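Local coordinates for extracellular solute-binding protein, family 5 (PDB 6WM6), which binds EDTA and other aminopolycarboxylates in the periplasm, presumably delivering them to an ABC transporter for uptake, at residues Thr77-Pro82 / Asp250-Arg255; Tyr222-Phe227 / Val233-Asn238; Lys339-Asp342 / Asn347-His350; Asn419-Leu424 / Phe525-Leu530. All coordinates share one frame; numbering follows the deposited sequence. Where two conformers were deposited one is given.

Contact 1: residues Thr77-Pro82 / Asp250-Arg255; sequences TLPIVP and DKLKFR
P79 meets L252 and F254 through a single atom, its ring carbon CG, which points from a loop into the angle between the two strand side chains. CG lies 4.2 Å from L252 CD2, and the side chains of P79 and L252 cross at about a right angle. The same carbon comes to 4.4 Å from F254 CZ, reaching the phenyl ring at its edge, near the ring plane. Because L252 CD2 and F254 CZ are themselves 4.1 Å apart, the three buried groups meet at van der Waals distance. L252 fits by swinging CG away from its own backbone N (chi1 172°), which carries CD2 outward to the proline. The turn that presents P79 is held by I80 N donating to T77 O at 2.9 Å.

The alternate residues of the strand behave quite differently. K251, K253 and R255 leave from the other face, are partly exposed, and spend their charges on salt bridges to E225, E49 and E271 respectively, while D250, exposed, comes just before the strand. The loop 77-82 follows helix 71-77, whose T75 and V76 also touch the F254 ring. Strand 251-256 runs between strands 49-54 and 232-237 in a mixed sheet, and P79 packs on L235 of the latter as well, so the loop lies across one face of two adjacent strands.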
loop_
_atom_site.group_PDB
_atom_site.type_symbol
_atom_site.label_atom_id
_atom_site.label_comp_id
_atom_site.label_asym_id
_atom_site.label_seq_id
_atom_site.Cartn_x
_atom_site.Cartn_y
_atom_site.Cartn_z
ATOM N N THR A 77 -12.826 -2.917 -7.382
ATOM C CA THR A 77 -13.118 -1.965 -8.457
ATOM C C THR A 77 -12.060 -1.938 -9.550
ATOM O O THR A 77 -12.335 -1.383 -10.622
ATOM C CB THR A 77 -13.429 -0.541 -7.950
ATOM O OG1 THR A 77 -12.304 0.067 -7.296
ATOM C CG2 THR A 77 -14.618 -0.553 -6.996
ATOM N N LEU A 78 -10.892 -2.543 -9.347
ATOM C CA LEU A 78 -9.936 -2.672 -10.452
ATOM C C LEU A 78 -10.543 -3.268 -11.717
ATOM O O LEU A 78 -10.161 -2.822 -12.820
ATOM C CB LEU A 78 -8.674 -3.437 -10.020
ATOM C CG LEU A 78 -7.583 -2.582 -9.403
ATOM C CD1 LEU A 78 -6.564 -3.489 -8.728
ATOM C CD2 LEU A 78 -6.907 -1.660 -10.411
ATOM N N PRO A 79 -11.472 -4.228 -11.650
ATOM C CA PRO A 79 -12.058 -4.779 -12.886
ATOM C C PRO A 79 -12.975 -3.837 -13.629
ATOM O O PRO A 79 -13.320 -4.150 -14.774
ATOM C CB PRO A 79 -12.827 -6.012 -12.398
ATOM C CG PRO A 79 -12.156 -6.371 -11.093
ATOM C CD PRO A 79 -11.823 -5.029 -10.475
ATOM N N ILE A 80 -13.386 -2.718 -13.031
ATOM C CA ILE A 80 -14.310 -1.795 -13.673
ATOM C C ILE A 80 -13.706 -0.427 -13.961
ATOM O O ILE A 80 -14.268 0.330 -14.773
ATOM C CB ILE A 80 -15.630 -1.655 -12.888
ATOM C CG1 ILE A 80 -15.488 -0.703 -11.715
ATOM C CG2 ILE A 80 -16.118 -3.017 -12.416
ATOM C CD1 ILE A 80 -16.810 -0.385 -11.028
ATOM N N VAL A 81 -12.602 -0.052 -13.341
ATOM C CA VAL A 81 -12.046 1.298 -13.444
ATOM C C VAL A 81 -10.842 1.253 -14.381
ATOM O O VAL A 81 -9.922 0.454 -14.147
ATOM C CB VAL A 81 -11.635 1.807 -12.056
ATOM C CG1 VAL A 81 -10.878 3.129 -12.185
ATOM C CG2 VAL A 81 -12.832 1.982 -11.166
ATOM N N PRO A 82 -10.795 2.078 -15.427
ATOM C CA PRO A 82 -9.609 2.091 -16.295
ATOM C C PRO A 82 -8.501 2.937 -15.688
ATOM O O PRO A 82 -8.754 3.898 -14.956
ATOM C CB PRO A 82 -10.131 2.705 -17.603
ATOM C CG PRO A 82 -11.365 3.432 -17.249
ATOM C CD PRO A 82 -11.873 2.950 -15.928
ATOM N N ASP A 250 -17.734 -16.136 -16.907
ATOM C CA ASP A 250 -19.127 -15.707 -16.918
ATOM C C ASP A 250 -19.450 -14.852 -15.705
ATOM O O ASP A 250 -20.254 -13.927 -15.808
ATOM C CB ASP A 250 -20.053 -16.926 -16.935
ATOM C CG ASP A 250 -19.965 -17.706 -18.228
ATOM O OD1 ASP A 250 -19.951 -17.077 -19.299
ATOM O OD2 ASP A 250 -19.898 -18.950 -18.155
ATOM N N LYS A 251 -18.847 -15.148 -14.554
ATOM C CA LYS A 251 -18.997 -14.322 -13.373
ATOM C C LYS A 251 -17.694 -14.297 -12.594
ATOM O O LYS A 251 -16.981 -15.305 -12.495
ATOM C CB LYS A 251 -20.129 -14.797 -12.447
ATOM C CG LYS A 251 -21.481 -14.860 -13.138
ATOM C CD LYS A 251 -22.631 -14.778 -12.144
ATOM C CE LYS A 251 -23.968 -14.948 -12.859
ATOM N NZ LYS A 251 -25.126 -14.699 -11.954
ATOM N N LEU A 252 -17.387 -13.120 -12.045
ATOM C CA LEU A 252 -16.296 -12.902 -11.104
ATOM C C LEU A 252 -16.941 -12.357 -9.837
ATOM O O LEU A 252 -17.661 -11.344 -9.888
ATOM C CB LEU A 252 -15.305 -11.887 -11.670
ATOM C CG LEU A 252 -14.219 -11.425 -10.701
ATOM C CD1 LEU A 252 -13.366 -12.591 -10.229
ATOM C CD2 LEU A 252 -13.360 -10.357 -11.392
ATOM N N LYS A 253 -16.748 -13.047 -8.724
ATOM C CA LYS A 253 -17.422 -12.723 -7.482
ATOM C C LYS A 253 -16.402 -12.408 -6.402
ATOM O O LYS A 253 -15.335 -13.034 -6.335
ATOM C CB LYS A 253 -18.299 -13.903 -7.023
ATOM C CG LYS A 253 -19.514 -14.115 -7.914
ATOM C CD LYS A 253 -20.239 -15.410 -7.613
ATOM C CE LYS A 253 -21.518 -15.469 -8.423
ATOM N NZ LYS A 253 -22.209 -16.773 -8.236
ATOM N N PHE A 254 -16.733 -11.434 -5.549
ATOM C CA PHE A 254 -15.956 -11.126 -4.351
ATOM C C PHE A 254 -16.843 -11.410 -3.155
ATOM O O PHE A 254 -17.883 -10.758 -2.983
ATOM C CB PHE A 254 -15.469 -9.685 -4.396
ATOM C CG PHE A 254 -14.501 -9.421 -5.505
ATOM C CD1 PHE A 254 -13.169 -9.788 -5.376
ATOM C CD2 PHE A 254 -14.924 -8.826 -6.672
ATOM C CE1 PHE A 254 -12.271 -9.553 -6.391
ATOM C CE2 PHE A 254 -14.012 -8.570 -7.707
ATOM C CZ PHE A 254 -12.702 -8.938 -7.567
ATOM N N ARG A 255 -16.465 -12.412 -2.373
ATOM C CA ARG A 255 -17.227 -12.840 -1.211
ATOM C C ARG A 255 -16.633 -12.199 0.036
ATOM O O ARG A 255 -15.436 -12.329 0.294
ATOM C CB ARG A 255 -17.157 -14.359 -1.097
ATOM C CG ARG A 255 -17.847 -14.936 0.140
ATOM C CD ARG A 255 -19.346 -15.026 -0.018
ATOM N NE ARG A 255 -19.919 -15.826 1.069
ATOM C CZ ARG A 255 -20.569 -15.330 2.116
ATOM N NH1 ARG A 255 -20.764 -14.027 2.237
ATOM N NH2 ARG A 255 -21.034 -16.155 3.045
#

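Contact 2: residues Tyr222-Phe227 / Val233-Asn238; sequences YMVESF and VTLVPN
Y222, V236 and M223 bury the most surface in this antiparallel beta hairpin, which is interrupted by a classic beta bulge. M223 and V236 form a hydrogen-bonded pair, M223 N to V236 O at 2.8 Å and V236 N to M223 O at 2.9 Å, and their side chains share one face, CG of M223 lying 4.0 Å from V236 CG2. The methionine chain starts between its backbone N and carbonyl carbon (chi1 67°) and bends at chi3, bringing SD to 3.9 Å from N238 CA. The other methyl of V236, CG1, rests 3.6 Å from OE2 of E225, whose OE1 is taken by K251.

Y222 packs on L235, its CB 3.8 Å from L235 CD2 and its ring edge beside V236 O, while its hydroxyl bonds to L249 N. Cutting this side chain back to alanine would remove the ring beside P237 and is likely to leave a gap there, with the L249 amide losing its phenolic partner.

Farther along, one water joins the hydroxyls of S226 and T234. At the bulge itself T234 O accepts two amides, E225 N at 2.8 Å and, more distantly, S226 N at 3.3 Å, the latter on a lone pair.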
loop_
_atom_site.group_PDB
_atom_site.type_symbol
_atom_site.label_atom_id
_atom_site.label_comp_id
_atom_site.label_asym_id
_atom_site.label_seq_id
_atom_site.Cartn_x
_atom_site.Cartn_y
_atom_site.Cartn_z
ATOM N N TYR A 222 -15.009 -6.224 -16.631
ATOM C CA TYR A 222 -16.169 -6.693 -15.884
ATOM C C TYR A 222 -17.019 -5.507 -15.431
ATOM O O TYR A 222 -16.569 -4.357 -15.465
ATOM C CB TYR A 222 -15.720 -7.557 -14.678
ATOM C CG TYR A 222 -15.161 -8.911 -15.103
ATOM C CD1 TYR A 222 -15.995 -9.967 -15.381
ATOM C CD2 TYR A 222 -13.799 -9.105 -15.225
ATOM C CE1 TYR A 222 -15.508 -11.178 -15.789
ATOM C CE2 TYR A 222 -13.285 -10.328 -15.618
ATOM C CZ TYR A 222 -14.150 -11.357 -15.906
ATOM O OH TYR A 222 -13.682 -12.590 -16.334
ATOM N N MET A 223 -18.248 -5.796 -15.025
ATOM C CA MET A 223 -19.144 -4.784 -14.482
ATOM C C MET A 223 -20.003 -5.429 -13.413
ATOM O O MET A 223 -20.236 -6.630 -13.452
ATOM C CB MET A 223 -19.990 -4.164 -15.599
ATOM C CG MET A 223 -20.999 -5.107 -16.243
ATOM S SD MET A 223 -21.660 -4.435 -17.789
ATOM C CE MET A 223 -22.255 -2.829 -17.297
ATOM N N VAL A 224 -20.493 -4.626 -12.474
ATOM C CA VAL A 224 -21.271 -5.167 -11.362
ATOM C C VAL A 224 -22.670 -5.547 -11.830
ATOM O O VAL A 224 -23.402 -4.723 -12.410
ATOM C CB VAL A 224 -21.315 -4.165 -10.200
ATOM C CG1 VAL A 224 -22.172 -4.733 -9.043
ATOM C CG2 VAL A 224 -19.935 -3.854 -9.709
ATOM N N GLU A 225 -23.046 -6.795 -11.587
ATOM C CA GLU A 225 -24.407 -7.285 -11.762
ATOM C C GLU A 225 -25.251 -7.082 -10.508
ATOM O O GLU A 225 -26.420 -6.691 -10.622
ATOM C CB GLU A 225 -24.387 -8.768 -12.146
ATOM C CG GLU A 225 -25.769 -9.375 -12.380
ATOM C CD GLU A 225 -25.710 -10.854 -12.715
ATOM O OE1 GLU A 225 -25.359 -11.664 -11.830
ATOM O OE2 GLU A 225 -25.999 -11.215 -13.882
ATOM N N SER A 226 -24.703 -7.362 -9.324
ATOM C CA SER A 226 -25.438 -7.198 -8.087
ATOM C C SER A 226 -24.478 -7.050 -6.917
ATOM O O SER A 226 -23.307 -7.445 -6.983
ATOM C CB SER A 226 -26.375 -8.384 -7.813
ATOM O OG SER A 226 -25.623 -9.570 -7.605
ATOM N N PHE A 227 -24.997 -6.476 -5.838
ATOM C CA PHE A 227 -24.279 -6.344 -4.584
ATOM C C PHE A 227 -25.208 -6.699 -3.440
ATOM O O PHE A 227 -26.263 -6.071 -3.279
ATOM C CB PHE A 227 -23.750 -4.926 -4.387
ATOM C CG PHE A 227 -23.066 -4.708 -3.076
ATOM C CD1 PHE A 227 -22.018 -5.528 -2.679
ATOM C CD2 PHE A 227 -23.461 -3.673 -2.233
ATOM C CE1 PHE A 227 -21.377 -5.326 -1.470
ATOM C CE2 PHE A 227 -22.818 -3.462 -1.032
ATOM C CZ PHE A 227 -21.771 -4.282 -0.650
ATOM N N VAL A 233 -20.240 -9.387 -3.864
ATOM C CA VAL A 233 -20.248 -8.581 -5.090
ATOM C C VAL A 233 -20.200 -9.553 -6.254
ATOM O O VAL A 233 -19.296 -10.398 -6.313
ATOM C CB VAL A 233 -19.033 -7.644 -5.147
ATOM C CG1 VAL A 233 -19.206 -6.648 -6.300
ATOM C CG2 VAL A 233 -18.808 -6.920 -3.833
ATOM N N THR A 234 -21.145 -9.447 -7.178
ATOM C CA THR A 234 -21.173 -10.281 -8.373
ATOM C C THR A 234 -20.919 -9.417 -9.592
ATOM O O THR A 234 -21.689 -8.487 -9.864
ATOM C CB THR A 234 -22.505 -11.016 -8.497
ATOM O OG1 THR A 234 -22.661 -11.861 -7.353
ATOM C CG2 THR A 234 -22.506 -11.875 -9.739
ATOM N N LEU A 235 -19.863 -9.738 -10.339
ATOM C CA LEU A 235 -19.542 -9.072 -11.595
ATOM C C LEU A 235 -19.727 -10.017 -12.774
ATOM O O LEU A 235 -19.579 -11.242 -12.646
ATOM C CB LEU A 235 -18.102 -8.563 -11.611
ATOM C CG LEU A 235 -17.736 -7.523 -10.561
ATOM C CD1 LEU A 235 -17.471 -8.107 -9.228
ATOM C CD2 LEU A 235 -16.501 -6.741 -11.026
ATOM N N VAL A 236 -20.055 -9.444 -13.925
ATOM C CA VAL A 236 -20.224 -10.169 -15.181
ATOM C C VAL A 236 -19.415 -9.439 -16.239
ATOM O O VAL A 236 -19.025 -8.280 -16.041
ATOM C CB VAL A 236 -21.722 -10.246 -15.594
ATOM C CG1 VAL A 236 -22.496 -11.084 -14.573
ATOM C CG2 VAL A 236 -22.314 -8.836 -15.731
ATOM N N PRO A 237 -19.167 -10.077 -17.381
ATOM C CA PRO A 237 -18.424 -9.382 -18.448
ATOM C C PRO A 237 -19.092 -8.076 -18.845
ATOM O O PRO A 237 -20.320 -7.969 -18.903
ATOM C CB PRO A 237 -18.444 -10.367 -19.612
ATOM C CG PRO A 237 -18.572 -11.706 -18.942
ATOM C CD PRO A 237 -19.455 -11.486 -17.746
ATOM N N ASN A 238 -18.265 -7.092 -19.124
ATOM C CA ASN A 238 -18.684 -5.866 -19.797
ATOM C C ASN A 238 -18.734 -6.157 -21.292
ATOM O O ASN A 238 -17.679 -6.365 -21.905
ATOM C CB ASN A 238 -17.679 -4.771 -19.455
ATOM C CG ASN A 238 -17.878 -3.507 -20.261
ATOM O OD1 ASN A 238 -18.854 -3.375 -21.034
ATOM N ND2 ASN A 238 -16.979 -2.559 -20.074
HETATM O O HOH W 1 -24.015 -10.324 -5.436
#

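Contact 3: residues Lys339-Asp342 / Asn347-His350; sequences KTAD and NWPH
A341 CB touches the five-membered part of the W348 indole, 4.2 Å from CD1, just where the chain leaves helix 333-340. The tryptophan meets it because CG swings away from the backbone N to lie beside the carbonyl carbon (chi1 -156°), while chi2 of -106° brings CD1 round to the alanine methyl, which meets the ring obliquely. One face of the indole is covered near its rim by CD of the following P349, 3.7 Å above the plane, and NE1 donates to Q529 O, a bond that is likely to hold the ring's rotation.

D342 contributes differently. Its CB points past the other segment, but chi1 of -64° brings the carboxylate nearer, OD1 lying 4.4 Å from W348 CB. A water fills the remaining distance, donating to D342 OD1 at 2.7 Å and accepting from W348 N at 2.9 Å.

K337, one turn before A341, bridges D342 and W348 by a salt bridge to D342 OD1 and a hydrogen bond to W348 O. The direct contact is thus thin and apolar, whereas lysine and water tie the loop to the helix end; the lysine charge is likely to keep the carboxylate ionised.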
loop_
_atom_site.group_PDB
_atom_site.type_symbol
_atom_site.label_atom_id
_atom_site.label_comp_id
_atom_site.label_asym_id
_atom_site.label_seq_id
_atom_site.Cartn_x
_atom_site.Cartn_y
_atom_site.Cartn_z
ATOM N N LYS A 339 12.919 -15.082 15.157
ATOM C CA LYS A 339 11.804 -15.666 15.884
ATOM C C LYS A 339 10.476 -15.577 15.155
ATOM O O LYS A 339 9.581 -16.393 15.406
ATOM C CB LYS A 339 11.655 -14.972 17.248
ATOM C CG LYS A 339 12.835 -15.118 18.183
ATOM C CD LYS A 339 12.741 -16.393 18.990
ATOM C CE LYS A 339 13.801 -16.432 20.091
ATOM N NZ LYS A 339 15.181 -16.525 19.544
ATOM N N THR A 340 10.297 -14.610 14.250
ATOM C CA THR A 340 8.997 -14.331 13.677
ATOM C C THR A 340 8.890 -14.551 12.174
ATOM O O THR A 340 7.766 -14.649 11.666
ATOM C CB THR A 340 8.564 -12.880 13.976
ATOM O OG1 THR A 340 9.523 -11.978 13.397
ATOM C CG2 THR A 340 8.478 -12.638 15.465
ATOM N N ALA A 341 9.997 -14.557 11.448
ATOM C CA ALA A 341 9.991 -14.742 10.000
ATOM C C ALA A 341 10.835 -15.933 9.579
ATOM O O ALA A 341 10.366 -16.774 8.793
ATOM C CB ALA A 341 10.503 -13.472 9.293
ATOM N N ASP A 342 12.062 -16.035 10.082
ATOM C CA ASP A 342 12.995 -17.033 9.574
ATOM C C ASP A 342 12.501 -18.476 9.701
ATOM O O ASP A 342 12.944 -19.310 8.889
ATOM C CB ASP A 342 14.372 -16.907 10.245
ATOM C CG ASP A 342 15.080 -15.581 9.955
ATOM O OD1 ASP A 342 14.637 -14.835 9.057
ATOM O OD2 ASP A 342 16.094 -15.323 10.634
ATOM N N ASN A 347 15.616 -16.606 3.576
ATOM C CA ASN A 347 16.355 -15.443 3.099
ATOM C C ASN A 347 15.470 -14.201 3.108
ATOM O O ASN A 347 15.413 -13.429 2.141
ATOM C CB ASN A 347 16.936 -15.706 1.703
ATOM C CG ASN A 347 17.943 -16.860 1.702
ATOM O OD1 ASN A 347 17.884 -17.733 0.842
ATOM N ND2 ASN A 347 18.839 -16.859 2.668
ATOM N N TRP A 348 14.783 -14.003 4.217
ATOM C CA TRP A 348 13.867 -12.868 4.331
ATOM C C TRP A 348 14.669 -11.622 4.688
ATOM O O TRP A 348 15.418 -11.631 5.668
ATOM C CB TRP A 348 12.811 -13.127 5.394
ATOM C CG TRP A 348 11.569 -12.304 5.153
ATOM C CD1 TRP A 348 11.143 -11.193 5.842
ATOM C CD2 TRP A 348 10.601 -12.532 4.123
ATOM N NE1 TRP A 348 9.970 -10.733 5.294
ATOM C CE2 TRP A 348 9.612 -11.538 4.246
ATOM C CE3 TRP A 348 10.462 -13.495 3.111
ATOM C CZ2 TRP A 348 8.506 -11.484 3.398
ATOM C CZ3 TRP A 348 9.377 -13.441 2.274
ATOM C CH2 TRP A 348 8.400 -12.444 2.435
ATOM N N PRO A 349 14.558 -10.534 3.932
ATOM C CA PRO A 349 15.468 -9.413 4.151
ATOM C C PRO A 349 15.067 -8.521 5.320
ATOM O O PRO A 349 13.888 -8.202 5.510
ATOM C CB PRO A 349 15.377 -8.631 2.819
ATOM C CG PRO A 349 14.020 -8.937 2.302
ATOM C CD PRO A 349 13.711 -10.360 2.731
ATOM N N HIS A 350 16.062 -8.101 6.077
ATOM C CA HIS A 350 15.903 -6.943 6.952
ATOM C C HIS A 350 15.593 -5.712 6.103
ATOM O O HIS A 350 16.020 -5.591 4.949
ATOM C CB HIS A 350 17.210 -6.654 7.685
ATOM C CG HIS A 350 17.559 -7.637 8.751
ATOM N ND1 HIS A 350 16.850 -7.740 9.930
ATOM C CD2 HIS A 350 18.572 -8.538 8.832
ATOM C CE1 HIS A 350 17.406 -8.675 10.689
ATOM N NE2 HIS A 350 18.444 -9.187 10.037
HETATM O O HOH W 2 14.804 -15.747 6.535
#

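Contact 4: residues Asn419-Leu424 / Phe525-Leu530; sequences NDMARL and FPIYQL
The phenol ring of Y528 receives the sulfur of M421 obliquely, over neither face nor edge: SD stands 4.9 Å from the ring centroid, 48° off the ring normal, with CE2 the nearest ring carbon at 4.0 Å. The indole of W348 also meets this ring, the two planes at about 90°, and the hydroxyl bonds to OG1 of T340. Y528 reaches this position with CG lodged between its backbone N and carbonyl carbon (chi1 62°), a torsion that brings the ring closer to the helix than the direction of its CB would suggest.

The same sulfur serves I527. M421 and I527 extend toward each other tip to tip, SD lying 3.7 Å from I527 CG2 and the methionine CE 4.1 Å from CD1. M421 places its CG opposite its carbonyl carbon (chi1 -73°), and the bend at chi3 sets SD between I527 and the Y528 ring. A second conformer of M421 was also modelled, and these distances hold for one of the two.

L336 and T340 of helix 333-340 and Y307 of strand 305-311 pack against M421 too. Helix 416-429 links the parallel strands 407-410 and 436-439, a beta-alpha-beta crossover, and here lies against strand 524-537 through a buried Met-aromatic contact, in keeping with the alpha/beta lobes of periplasmic binding proteins.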
loop_
_atom_site.group_PDB
_atom_site.type_symbol
_atom_site.label_atom_id
_atom_site.label_comp_id
_atom_site.label_asym_id
_atom_site.label_seq_id
_atom_site.Cartn_x
_atom_site.Cartn_y
_atom_site.Cartn_z
ATOM N N ASN A 419 2.130 -8.818 17.340
ATOM C CA ASN A 419 1.969 -9.191 18.742
ATOM C C ASN A 419 3.238 -9.853 19.270
ATOM O O ASN A 419 3.727 -9.518 20.352
ATOM C CB ASN A 419 0.769 -10.131 18.892
ATOM C CG ASN A 419 0.289 -10.237 20.326
ATOM O OD1 ASN A 419 1.079 -10.188 21.265
ATOM N ND2 ASN A 419 -1.019 -10.372 20.499
ATOM N N ASP A 420 3.795 -10.788 18.497
ATOM C CA ASP A 420 5.013 -11.471 18.925
ATOM C C ASP A 420 6.179 -10.500 19.031
ATOM O O ASP A 420 6.983 -10.574 19.964
ATOM C CB ASP A 420 5.345 -12.603 17.942
ATOM C CG ASP A 420 4.294 -13.697 17.919
ATOM O OD1 ASP A 420 3.557 -13.840 18.912
ATOM O OD2 ASP A 420 4.212 -14.421 16.905
ATOM N N MET A 421 6.289 -9.570 18.088
ATOM C CA MET A 421 7.397 -8.627 18.142
ATOM C C MET A 421 7.274 -7.676 19.325
ATOM O O MET A 421 8.286 -7.289 19.902
ATOM C CB MET A 421 7.560 -7.908 16.792
ATOM C CG MET A 421 8.162 -8.852 15.724
ATOM S SD MET A 421 8.710 -8.065 14.187
ATOM C CE MET A 421 7.202 -7.100 13.924
ATOM N N ALA A 422 6.052 -7.296 19.699
ATOM C CA ALA A 422 5.890 -6.414 20.844
ATOM C C ALA A 422 6.408 -7.083 22.109
ATOM O O ALA A 422 7.041 -6.435 22.954
ATOM C CB ALA A 422 4.408 -6.047 21.011
ATOM N N ARG A 423 6.149 -8.387 22.262
ATOM C CA ARG A 423 6.661 -9.099 23.430
ATOM C C ARG A 423 8.179 -9.218 23.381
ATOM O O ARG A 423 8.856 -9.083 24.403
ATOM C CB ARG A 423 6.014 -10.479 23.522
ATOM C CG ARG A 423 4.525 -10.439 23.822
ATOM C CD ARG A 423 3.974 -11.841 24.023
ATOM N NE ARG A 423 2.550 -11.832 24.344
ATOM C CZ ARG A 423 2.053 -11.663 25.567
ATOM N NH1 ARG A 423 0.741 -11.676 25.753
ATOM N NH2 ARG A 423 2.862 -11.475 26.603
ATOM N N LEU A 424 8.729 -9.497 22.196
ATOM C CA LEU A 424 10.184 -9.574 22.080
ATOM C C LEU A 424 10.850 -8.242 22.396
ATOM O O LEU A 424 11.874 -8.199 23.098
ATOM C CB LEU A 424 10.552 -10.025 20.670
ATOM C CG LEU A 424 10.194 -11.488 20.391
ATOM C CD1 LEU A 424 10.271 -11.807 18.909
ATOM C CD2 LEU A 424 11.132 -12.382 21.195
ATOM N N PHE A 525 11.582 3.135 13.323
ATOM C CA PHE A 525 12.488 1.984 13.236
ATOM C C PHE A 525 11.917 0.962 12.271
ATOM O O PHE A 525 10.894 0.343 12.575
ATOM C CB PHE A 525 12.609 1.383 14.642
ATOM C CG PHE A 525 13.480 0.150 14.743
ATOM C CD1 PHE A 525 14.862 0.242 14.780
ATOM C CD2 PHE A 525 12.909 -1.103 14.888
ATOM C CE1 PHE A 525 15.650 -0.882 14.935
ATOM C CE2 PHE A 525 13.702 -2.237 15.004
ATOM C CZ PHE A 525 15.076 -2.126 15.040
ATOM N N PRO A 526 12.517 0.802 11.099
ATOM C CA PRO A 526 12.017 -0.194 10.145
ATOM C C PRO A 526 12.426 -1.586 10.577
ATOM O O PRO A 526 13.501 -1.781 11.156
ATOM C CB PRO A 526 12.713 0.204 8.833
ATOM C CG PRO A 526 14.063 0.783 9.288
ATOM C CD PRO A 526 13.782 1.428 10.648
ATOM N N ILE A 527 11.572 -2.565 10.264
ATOM C CA ILE A 527 11.770 -3.953 10.697
ATOM C C ILE A 527 11.970 -4.849 9.469
ATOM O O ILE A 527 13.101 -5.165 9.100
ATOM C CB ILE A 527 10.649 -4.386 11.651
ATOM C CG1 ILE A 527 10.624 -3.473 12.894
ATOM C CG2 ILE A 527 10.839 -5.831 12.080
ATOM C CD1 ILE A 527 9.406 -3.637 13.792
ATOM N N TYR A 528 10.896 -5.268 8.817
ATOM C CA TYR A 528 10.997 -6.074 7.596
ATOM C C TYR A 528 9.634 -6.076 6.921
ATOM O O TYR A 528 8.606 -5.738 7.518
ATOM C CB TYR A 528 11.515 -7.486 7.866
ATOM C CG TYR A 528 10.685 -8.360 8.764
ATOM C CD1 TYR A 528 9.439 -8.824 8.359
ATOM C CD2 TYR A 528 11.144 -8.761 10.032
ATOM C CE1 TYR A 528 8.656 -9.648 9.164
ATOM C CE2 TYR A 528 10.361 -9.567 10.836
ATOM C CZ TYR A 528 9.137 -10.000 10.406
ATOM O OH TYR A 528 8.326 -10.822 11.182
ATOM N N GLN A 529 9.638 -6.494 5.657
ATOM C CA GLN A 529 8.425 -6.539 4.844
ATOM C C GLN A 529 7.496 -7.666 5.260
ATOM O O GLN A 529 7.920 -8.786 5.563
ATOM C CB GLN A 529 8.829 -6.743 3.383
ATOM C CG GLN A 529 9.452 -5.514 2.713
ATOM C CD GLN A 529 10.219 -5.916 1.495
ATOM O OE1 GLN A 529 11.381 -6.308 1.581
ATOM N NE2 GLN A 529 9.590 -5.773 0.342
ATOM N N LEU A 530 6.194 -7.387 5.231
ATOM C CA LEU A 530 5.213 -8.425 5.449
ATOM C C LEU A 530 5.237 -9.421 4.299
ATOM O O LEU A 530 5.436 -9.041 3.150
ATOM C CB LEU A 530 3.802 -7.842 5.543
ATOM C CG LEU A 530 3.412 -7.166 6.860
ATOM C CD1 LEU A 530 4.186 -5.911 7.149
ATOM C CD2 LEU A 530 1.911 -6.850 6.829
#

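How the contacts relate
The four contacts form two well-separated pairs. Contacts 1 and 2 have centres about 6 Å apart and share a sheet: strands 232-237 and 251-256 are neighbours, with L235 N 2.8 Å from L252 O, a probable hydrogen bond. Contacts 3 and 4 have centres about 10 Å apart and are joined through Y528 and Q529, T340 OG1 lying 2.8 Å from Y528 OH. Between the pairs the distances are large: contacts 1 and 4 are about 34 Å apart by centres, contacts 2 and 4 about 39 Å, each on opposite sides of the chain's centre. A 1,2-ethanediol, probably from crystallisation, lies about 4 Å from the side chain of P79 in contact 1.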